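Pyridoxine 4-oxidase (Mesorhizobium loti, PDB 4HA6) catalyses the FAD-dependent oxidation of the alcohol group at C4 of pyridoxine, with oxygen as electron acceptor, as a member of the GMC oxidoreductase family. Local coordinates at residues Gly8-Leu20 with Ala195-Arg207. Numbering follows the deposited sequence.
Sequences GGGSAGSLLAARL and AADAWLTKAVRGR. With FAD (flavin-adenine dinucleotide), chain B.
Leu15 and Trp199 lie side by side and point the same way, with the isobutyl group of Leu15 over one face of the indole. Leu15 CD1 stands 3.8 Å from the centroid of the six-membered ring of Trp199, 27° off its normal, a CH-pi contact. With CG anti to the backbone N (chi1 -171°), Leu15 can reach both the ring and Ala497 of helix 490-506. Ala18 CB meets the same indole at its edge, packs 3.7 Å from Trp199 CB and also touches Val204 CG1. Leu200 spans one turn of helix 11-20, its CD1 against Ser14 and its CD2 against Ala17 CB, while Ala195 CB rests 3.6 Å from Ser11 CA. Alanine and serine at the interface allow the axes of helices 11-20 and 195-199, nearly parallel at 13°, to approach to 8.4 Å.

Polar groups follow outward from this core. Ser14 OG turns back to donate to Gly10 O at 2.6 Å, a carbonyl that also accepts from Ser14 N, so this buried hydroxyl is satisfied within its own segment, by the N-cap residue. At the far end Arg207 NH1 gives Ala18 O a weak bond of 2.7 Å; Ser21 OG bonds to both atoms, and a water accepts from Arg207 NH2. Toward the cofactor, the amides of Ser11 and Ala12 each donate to a different phosphate of FAD, and Ser11 OG is 2.8 Å from FAD O4', to which it is hydrogen-bonded. Gly8, Gly10 and Gly13 fit the GxGxxG pattern of the Rossmann-type dinucleotide-binding beta-alpha-beta unit, whose helix starts at the pyrophosphate and here is packed along its flank by the 195-207 segment.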
ATOM      1  N   GLY A   8      10.677  12.685  -0.458  1.00  5.60           N
ATOM      2  CA  GLY A   8      10.350  11.313  -0.797  1.00  6.07           C
ATOM      3  C   GLY A   8       9.829  11.176  -2.216  1.00  8.10           C
ATOM      4  O   GLY A   8       8.733  11.665  -2.522  1.00  5.76           O
ATOM      5  N   GLY A   9      10.608  10.499  -3.069  1.00  6.18           N
ATOM      6  CA  GLY A   9      10.265  10.306  -4.467  1.00  6.90           C
ATOM      7  C   GLY A   9       9.633   8.955  -4.769  1.00 10.67           C
ATOM      8  O   GLY A   9      10.059   8.259  -5.697  1.00 11.52           O
ATOM      9  N   GLY A  10       8.610   8.585  -3.997  1.00  3.98           N
ATOM     10  CA  GLY A  10       7.974   7.288  -4.145  1.00  4.93           C
ATOM     11  C   GLY A  10       6.729   7.396  -5.012  1.00  5.54           C
ATOM     12  O   GLY A  10       6.736   8.081  -6.028  1.00  4.46           O
ATOM     13  N   SER A  11       5.655   6.720  -4.636  1.00  6.09           N
ATOM     14  CA  SER A  11       4.455   6.767  -5.472  1.00  6.03           C
ATOM     15  C   SER A  11       3.849   8.163  -5.499  1.00  4.77           C
ATOM     16  O   SER A  11       3.741   8.772  -6.559  1.00  8.28           O
ATOM     17  CB  SER A  11       3.428   5.749  -5.000  1.00  6.24           C
ATOM     18  OG  SER A  11       3.991   4.454  -5.083  1.00  6.50           O
ATOM     19  N   ALA A  12       3.506   8.677  -4.321  1.00  2.21           N
ATOM     20  CA  ALA A  12       2.921  10.012  -4.171  1.00  6.27           C
ATOM     21  C   ALA A  12       3.884  11.125  -4.591  1.00  6.27           C
ATOM     22  O   ALA A  12       3.482  12.122  -5.212  1.00  4.51           O
ATOM     23  CB  ALA A  12       2.502  10.231  -2.721  1.00  5.54           C
ATOM     24  N   GLY A  13       5.155  10.976  -4.204  1.00  7.56           N
ATOM     25  CA  GLY A  13       6.173  11.954  -4.548  1.00  3.69           C
ATOM     26  C   GLY A  13       6.410  12.053  -6.047  1.00  4.59           C
ATOM     27  O   GLY A  13       6.571  13.149  -6.572  1.00  6.97           O
ATOM     28  N   SER A  14       6.459  10.916  -6.741  1.00  4.92           N
ATOM     29  CA  SER A  14       6.717  10.947  -8.186  1.00  3.67           C
ATOM     30  C   SER A  14       5.591  11.691  -8.897  1.00 12.03           C
ATOM     31  O   SER A  14       5.855  12.544  -9.750  1.00  9.30           O
ATOM     32  CB  SER A  14       6.859   9.534  -8.750  1.00  6.60           C
ATOM     33  OG  SER A  14       7.975   8.876  -8.193  1.00 12.56           O
ATOM     34  N   LEU A  15       4.346  11.392  -8.507  1.00  7.55           N
ATOM     35  CA  LEU A  15       3.161  12.058  -9.066  1.00 11.62           C
ATOM     36  C   LEU A  15       3.174  13.557  -8.812  1.00 11.01           C
ATOM     37  O   LEU A  15       2.768  14.351  -9.670  1.00 11.01           O
ATOM     38  CB  LEU A  15       1.867  11.463  -8.480  1.00  7.65           C
ATOM     39  CG  LEU A  15       0.523  11.896  -9.092  1.00  5.45           C
ATOM     40  CD1 LEU A  15      -0.518  10.772  -8.911  1.00  9.44           C
ATOM     41  CD2 LEU A  15      -0.014  13.221  -8.517  1.00  6.67           C
ATOM     42  N   LEU A  16       3.593  13.941  -7.615  1.00  7.96           N
ATOM     43  CA  LEU A  16       3.564  15.348  -7.225  1.00  8.01           C
ATOM     44  C   LEU A  16       4.640  16.150  -7.936  1.00  6.33           C
ATOM     45  O   LEU A  16       4.373  17.236  -8.449  1.00  8.41           O
ATOM     46  CB  LEU A  16       3.704  15.499  -5.703  1.00  5.11           C
ATOM     47  CG  LEU A  16       2.410  15.326  -4.903  1.00  9.68           C
ATOM     48  CD1 LEU A  16       2.642  15.639  -3.430  1.00  9.13           C
ATOM     49  CD2 LEU A  16       1.319  16.208  -5.457  1.00  5.31           C
ATOM     50  N   ALA A  17       5.864  15.627  -7.939  1.00  5.62           N
ATOM     51  CA  ALA A  17       6.958  16.255  -8.681  1.00 10.16           C
ATOM     52  C   ALA A  17       6.523  16.622 -10.113  1.00 11.11           C
ATOM     53  O   ALA A  17       6.751  17.744 -10.578  1.00 11.06           O
ATOM     54  CB  ALA A  17       8.161  15.336  -8.706  1.00 10.81           C
ATOM     55  N   ALA A  18       5.893  15.671 -10.802  1.00 11.66           N
ATOM     56  CA  ALA A  18       5.343  15.938 -12.128  1.00 11.33           C
ATOM     57  C   ALA A  18       4.234  16.994 -12.078  1.00 14.01           C
ATOM     58  O   ALA A  18       4.309  18.009 -12.780  1.00  7.53           O
ATOM     59  CB  ALA A  18       4.828  14.665 -12.751  1.00 10.23           C
ATOM     60  N   ARG A  19       3.212  16.759 -11.253  1.00  7.41           N
ATOM     61  CA  ARG A  19       2.002  17.584 -11.305  1.00  8.87           C
ATOM     62  C   ARG A  19       2.207  19.029 -10.825  1.00 13.78           C
ATOM     63  O   ARG A  19       1.732  19.969 -11.470  1.00 14.90           O
ATOM     64  CB  ARG A  19       0.831  16.894 -10.592  1.00  6.82           C
ATOM     65  CG  ARG A  19       0.321  15.640 -11.357  1.00  7.95           C
ATOM     66  CD  ARG A  19      -1.019  15.855 -12.049  1.00  9.26           C
ATOM     67  NE  ARG A  19      -1.174  17.226 -12.491  1.00 32.20           N
ATOM     68  CZ  ARG A  19      -2.172  18.022 -12.126  1.00 20.72           C
ATOM     69  NH1 ARG A  19      -3.135  17.584 -11.323  1.00 12.47           N
ATOM     70  NH2 ARG A  19      -2.206  19.265 -12.580  1.00 21.31           N
ATOM     71  N   LEU A  20       2.930  19.210  -9.721  1.00  8.65           N
ATOM     72  CA  LEU A  20       3.203  20.550  -9.212  1.00 12.02           C
ATOM     73  C   LEU A  20       4.021  21.363 -10.220  1.00  9.14           C
ATOM     74  O   LEU A  20       3.735  22.532 -10.449  1.00 22.08           O
ATOM     75  CB  LEU A  20       3.900  20.491  -7.838  1.00 11.08           C
ATOM     76  CG  LEU A  20       3.073  19.797  -6.753  1.00 10.21           C
ATOM     77  CD1 LEU A  20       3.669  19.956  -5.355  1.00 10.27           C
ATOM     78  CD2 LEU A  20       1.654  20.311  -6.776  1.00  9.21           C
ATOM     79  N   ALA A 195       5.071   4.482 -10.687  1.00 10.84           N
ATOM     80  CA  ALA A 195       4.746   5.896 -10.552  1.00 15.35           C
ATOM     81  C   ALA A 195       5.806   6.730 -11.258  1.00 13.15           C
ATOM     82  O   ALA A 195       5.482   7.685 -11.970  1.00 11.49           O
ATOM     83  CB  ALA A 195       4.654   6.283  -9.081  1.00 12.75           C
ATOM     84  N   ALA A 196       7.073   6.353 -11.071  1.00 16.86           N
ATOM     85  CA  ALA A 196       8.196   7.094 -11.651  1.00 13.88           C
ATOM     86  C   ALA A 196       8.185   7.012 -13.181  1.00 12.39           C
ATOM     87  O   ALA A 196       8.482   8.001 -13.875  1.00 11.08           O
ATOM     88  CB  ALA A 196       9.519   6.586 -11.082  1.00 12.85           C
ATOM     89  N   ASP A 197       7.850   5.833 -13.701  1.00 11.00           N
ATOM     90  CA  ASP A 197       7.698   5.643 -15.144  1.00 11.81           C
ATOM     91  C   ASP A 197       6.552   6.518 -15.682  1.00 17.34           C
ATOM     92  O   ASP A 197       6.672   7.195 -16.706  1.00 14.39           O
ATOM     93  CB  ASP A 197       7.382   4.167 -15.449  1.00 11.70           C
ATOM     94  CG  ASP A 197       8.550   3.237 -15.163  1.00 22.77           C
ATOM     95  OD1 ASP A 197       9.715   3.697 -15.216  1.00 23.57           O
ATOM     96  OD2 ASP A 197       8.303   2.035 -14.900  1.00 24.57           O
ATOM     97  N   ALA A 198       5.429   6.493 -14.984  1.00  8.08           N
ATOM     98  CA  ALA A 198       4.228   7.168 -15.475  1.00 12.52           C
ATOM     99  C   ALA A 198       4.333   8.691 -15.376  1.00 11.25           C
ATOM    100  O   ALA A 198       3.895   9.404 -16.270  1.00 12.39           O
ATOM    101  CB  ALA A 198       2.999   6.658 -14.712  1.00  6.81           C
ATOM    102  N   TRP A 199       4.899   9.198 -14.286  1.00 12.44           N
ATOM    103  CA  TRP A 199       4.865  10.639 -14.073  1.00  7.76           C
ATOM    104  C   TRP A 199       6.190  11.337 -14.311  1.00  9.32           C
ATOM    105  O   TRP A 199       6.213  12.447 -14.853  1.00 13.46           O
ATOM    106  CB  TRP A 199       4.316  10.982 -12.688  1.00  7.44           C
ATOM    107  CG  TRP A 199       2.823  10.900 -12.626  1.00  7.26           C
ATOM    108  CD1 TRP A 199       1.917  11.874 -12.981  1.00  7.39           C
ATOM    109  CD2 TRP A 199       2.057   9.782 -12.174  1.00  6.40           C
ATOM    110  NE1 TRP A 199       0.630  11.410 -12.775  1.00  6.28           N
ATOM    111  CE2 TRP A 199       0.692  10.128 -12.288  1.00  6.51           C
ATOM    112  CE3 TRP A 199       2.392   8.511 -11.699  1.00  7.83           C
ATOM    113  CZ2 TRP A 199      -0.333   9.241 -11.945  1.00 12.70           C
ATOM    114  CZ3 TRP A 199       1.372   7.640 -11.339  1.00 10.90           C
ATOM    115  CH2 TRP A 199       0.029   8.010 -11.460  1.00  9.78           C
ATOM    116  N   LEU A 200       7.286  10.698 -13.902  1.00  4.31           N
ATOM    117  CA  LEU A 200       8.614  11.271 -14.120  1.00 10.94           C
ATOM    118  C   LEU A 200       9.173  10.849 -15.487  1.00  8.05           C
ATOM    119  O   LEU A 200      10.187  10.161 -15.571  1.00 12.46           O
ATOM    120  CB  LEU A 200       9.560  10.901 -12.972  1.00  9.38           C
ATOM    121  CG  LEU A 200       9.125  11.539 -11.649  1.00  7.76           C
ATOM    122  CD1 LEU A 200       9.957  11.060 -10.461  1.00  9.24           C
ATOM    123  CD2 LEU A 200       9.200  13.049 -11.775  1.00 11.60           C
ATOM    124  N   THR A 201       8.484  11.255 -16.552  1.00 14.65           N
ATOM    125  CA  THR A 201       8.909  10.973 -17.926  1.00 15.88           C
ATOM    126  C   THR A 201      10.133  11.828 -18.273  1.00 15.62           C
ATOM    127  O   THR A 201      10.514  12.718 -17.499  1.00  9.98           O
ATOM    128  CB  THR A 201       7.783  11.306 -18.923  1.00 18.56           C
ATOM    129  OG1 THR A 201       7.596  12.726 -18.987  1.00 21.84           O
ATOM    130  CG2 THR A 201       6.473  10.665 -18.488  1.00 12.55           C
ATOM    131  N   LYS A 202      10.751  11.551 -19.424  1.00 19.60           N
ATOM    132  CA  LYS A 202      11.911  12.322 -19.883  1.00 21.84           C
ATOM    133  C   LYS A 202      11.547  13.789 -20.014  1.00 15.65           C
ATOM    134  O   LYS A 202      12.298  14.669 -19.591  1.00 17.98           O
ATOM    135  CB  LYS A 202      12.420  11.807 -21.234  1.00 33.40           C
ATOM    136  CG  LYS A 202      13.296  10.566 -21.150  1.00 29.82           C
ATOM    137  CD  LYS A 202      14.543  10.708 -22.025  1.00 40.31           C
ATOM    138  CE  LYS A 202      14.190  11.014 -23.474  1.00 37.19           C
ATOM    139  NZ  LYS A 202      15.361  11.523 -24.248  1.00 51.72           N
ATOM    140  N   ALA A 203      10.379  14.043 -20.588  1.00 15.27           N
ATOM    141  CA  ALA A 203       9.884  15.405 -20.749  1.00 23.75           C
ATOM    142  C   ALA A 203       9.724  16.129 -19.414  1.00 19.10           C
ATOM    143  O   ALA A 203      10.287  17.204 -19.226  1.00 19.50           O
ATOM    144  CB  ALA A 203       8.574  15.397 -21.502  1.00 22.10           C
ATOM    145  N   VAL A 204       8.948  15.551 -18.497  1.00 14.71           N
ATOM    146  CA  VAL A 204       8.808  16.118 -17.152  1.00  8.86           C
ATOM    147  C   VAL A 204      10.179  16.400 -16.523  1.00 11.56           C
ATOM    148  O   VAL A 204      10.434  17.512 -16.048  1.00 14.79           O
ATOM    149  CB  VAL A 204       7.993  15.184 -16.218  1.00 13.96           C
ATOM    150  CG1 VAL A 204       8.016  15.698 -14.782  1.00  8.56           C
ATOM    151  CG2 VAL A 204       6.541  15.046 -16.717  1.00 13.32           C
ATOM    152  N   ARG A 205      11.062  15.404 -16.524  1.00 13.71           N
ATOM    153  CA  ARG A 205      12.380  15.568 -15.906  1.00 13.72           C
ATOM    154  C   ARG A 205      13.180  16.708 -16.556  1.00 15.71           C
ATOM    155  O   ARG A 205      14.035  17.322 -15.915  1.00  9.35           O
ATOM    156  CB  ARG A 205      13.172  14.262 -15.954  1.00 11.26           C
ATOM    157  CG  ARG A 205      12.583  13.102 -15.128  1.00 11.83           C
ATOM    158  CD  ARG A 205      13.331  11.789 -15.416  1.00 20.74           C
ATOM    159  NE  ARG A 205      12.910  10.643 -14.595  1.00 20.48           N
ATOM    160  CZ  ARG A 205      13.591  10.188 -13.543  1.00 33.96           C
ATOM    161  NH1 ARG A 205      14.717  10.783 -13.177  1.00 23.24           N
ATOM    162  NH2 ARG A 205      13.154   9.137 -12.855  1.00 23.71           N
ATOM    163  N   GLY A 206      12.891  17.000 -17.819  1.00 13.48           N
ATOM    164  CA  GLY A 206      13.594  18.059 -18.526  1.00 16.51           C
ATOM    165  C   GLY A 206      13.187  19.470 -18.136  1.00 20.09           C
ATOM    166  O   GLY A 206      13.866  20.427 -18.511  1.00 20.62           O
ATOM    167  N   ARG A 207      12.089  19.610 -17.392  1.00 17.82           N
ATOM    168  CA  ARG A 207      11.582  20.934 -17.016  1.00 14.67           C
ATOM    169  C   ARG A 207      12.616  21.716 -16.208  1.00 20.39           C
ATOM    170  O   ARG A 207      13.222  21.178 -15.274  1.00 22.38           O
ATOM    171  CB  ARG A 207      10.283  20.806 -16.207  1.00 13.86           C
ATOM    172  CG  ARG A 207       9.122  20.192 -16.972  1.00 19.50           C
ATOM    173  CD  ARG A 207       7.889  19.980 -16.094  1.00 15.86           C
ATOM    174  NE  ARG A 207       6.784  19.444 -16.885  1.00 15.90           N
ATOM    175  CZ  ARG A 207       5.680  18.885 -16.388  1.00 16.87           C
ATOM    176  NH1 ARG A 207       5.507  18.779 -15.075  1.00 10.78           N
ATOM    177  NH2 ARG A 207       4.743  18.423 -17.216  1.00 14.96           N
TER
HETATM  178  PA  FAD B 601       6.479   5.045  -0.972  1.00  5.73           P
HETATM  179  O1A FAD B 601       6.042   4.737  -2.397  1.00 11.80           O
HETATM  180  O2A FAD B 601       7.025   3.928  -0.128  1.00 14.87           O
HETATM  181  O5B FAD B 601       7.570   6.237  -1.064  1.00 10.88           O
HETATM  182  C5B FAD B 601       8.397   6.662   0.016  1.00  9.36           C
HETATM  183  C4B FAD B 601       9.638   7.250  -0.640  1.00  7.48           C
HETATM  184  O4B FAD B 601      10.254   8.247   0.183  1.00  9.63           O
HETATM  185  C3B FAD B 601      10.686   6.171  -0.880  1.00 14.77           C
HETATM  186  O3B FAD B 601      11.170   6.363  -2.220  1.00  7.86           O
HETATM  187  C2B FAD B 601      11.775   6.450   0.153  1.00  9.88           C
HETATM  188  O2B FAD B 601      13.073   6.059  -0.327  1.00 13.44           O
HETATM  189  C1B FAD B 601      11.654   7.958   0.358  1.00  9.52           C
HETATM  190  N9A FAD B 601      12.044   8.450   1.713  1.00  6.29           N
HETATM  191  C8A FAD B 601      11.716   7.898   2.901  1.00  7.45           C
HETATM  192  N7A FAD B 601      12.228   8.635   3.925  1.00  6.62           N
HETATM  193  C5A FAD B 601      12.895   9.688   3.397  1.00  8.04           C
HETATM  194  C6A FAD B 601      13.659  10.849   3.923  1.00  9.04           C
HETATM  195  N6A FAD B 601      13.814  11.044   5.271  1.00  5.51           N
HETATM  196  N1A FAD B 601      14.194  11.715   3.015  1.00 12.05           N
HETATM  197  C2A FAD B 601      14.039  11.543   1.686  1.00 11.02           C
HETATM  198  N3A FAD B 601      13.350  10.508   1.153  1.00 10.89           N
HETATM  199  C4A FAD B 601      12.764   9.561   1.939  1.00  7.67           C
HETATM  200  N1  FAD B 601      -0.039  -1.681  -3.572  1.00  3.53           N
HETATM  201  C2  FAD B 601      -0.979  -1.969  -4.491  1.00  5.81           C
HETATM  202  O2  FAD B 601      -1.965  -1.205  -4.593  1.00  5.95           O
HETATM  203  N3  FAD B 601      -0.912  -3.058  -5.279  1.00  6.79           N
HETATM  204  C4  FAD B 601       0.112  -3.926  -5.219  1.00 17.18           C
HETATM  205  O4  FAD B 601       0.154  -4.947  -5.954  1.00 23.04           O
HETATM  206  C4X FAD B 601       1.188  -3.676  -4.232  1.00 13.55           C
HETATM  207  N5  FAD B 601       2.244  -4.503  -4.093  1.00 19.64           N
HETATM  208  C5X FAD B 601       3.224  -4.239  -3.193  1.00 22.62           C
HETATM  209  C6  FAD B 601       4.315  -5.096  -3.065  1.00 21.04           C
HETATM  210  C7  FAD B 601       5.325  -4.821  -2.147  1.00 21.08           C
HETATM  211  C7M FAD B 601       6.501  -5.758  -2.023  1.00 14.12           C
HETATM  212  C8  FAD B 601       5.242  -3.601  -1.297  1.00 18.15           C
HETATM  213  C8M FAD B 601       6.333  -3.310  -0.301  1.00 13.74           C
HETATM  214  C9  FAD B 601       4.156  -2.734  -1.418  1.00  9.98           C
HETATM  215  C9A FAD B 601       3.145  -3.023  -2.335  1.00 12.21           C
HETATM  216  N10 FAD B 601       2.043  -2.160  -2.464  1.00 10.91           N
HETATM  217  C10 FAD B 601       1.047  -2.464  -3.403  1.00  8.81           C
HETATM  218  C1' FAD B 601       1.939  -0.964  -1.619  1.00 10.97           C
HETATM  219  C2' FAD B 601       2.245   0.322  -2.371  1.00 10.50           C
HETATM  220  O2' FAD B 601       3.431   0.159  -3.164  1.00 13.30           O
HETATM  221  C3' FAD B 601       2.447   1.414  -1.319  1.00  9.79           C
HETATM  222  O3' FAD B 601       1.310   1.412  -0.439  1.00  5.53           O
HETATM  223  C4' FAD B 601       2.611   2.782  -1.958  1.00 10.95           C
HETATM  224  O4' FAD B 601       3.719   2.715  -2.874  1.00 14.26           O
HETATM  225  C5' FAD B 601       2.836   3.870  -0.904  1.00  6.90           C
HETATM  226  O5' FAD B 601       3.404   5.006  -1.552  1.00 11.88           O
HETATM  227  P   FAD B 601       3.889   6.257  -0.678  1.00 12.17           P
HETATM  228  O1P FAD B 601       4.091   7.477  -1.567  1.00  8.76           O
HETATM  229  O2P FAD B 601       3.018   6.377   0.556  1.00  5.02           O
HETATM  230  O3P FAD B 601       5.308   5.748  -0.131  1.00  7.05           O
HETATM  231  O   HOH W   1       3.418  16.624 -15.718  1.00 15.22           O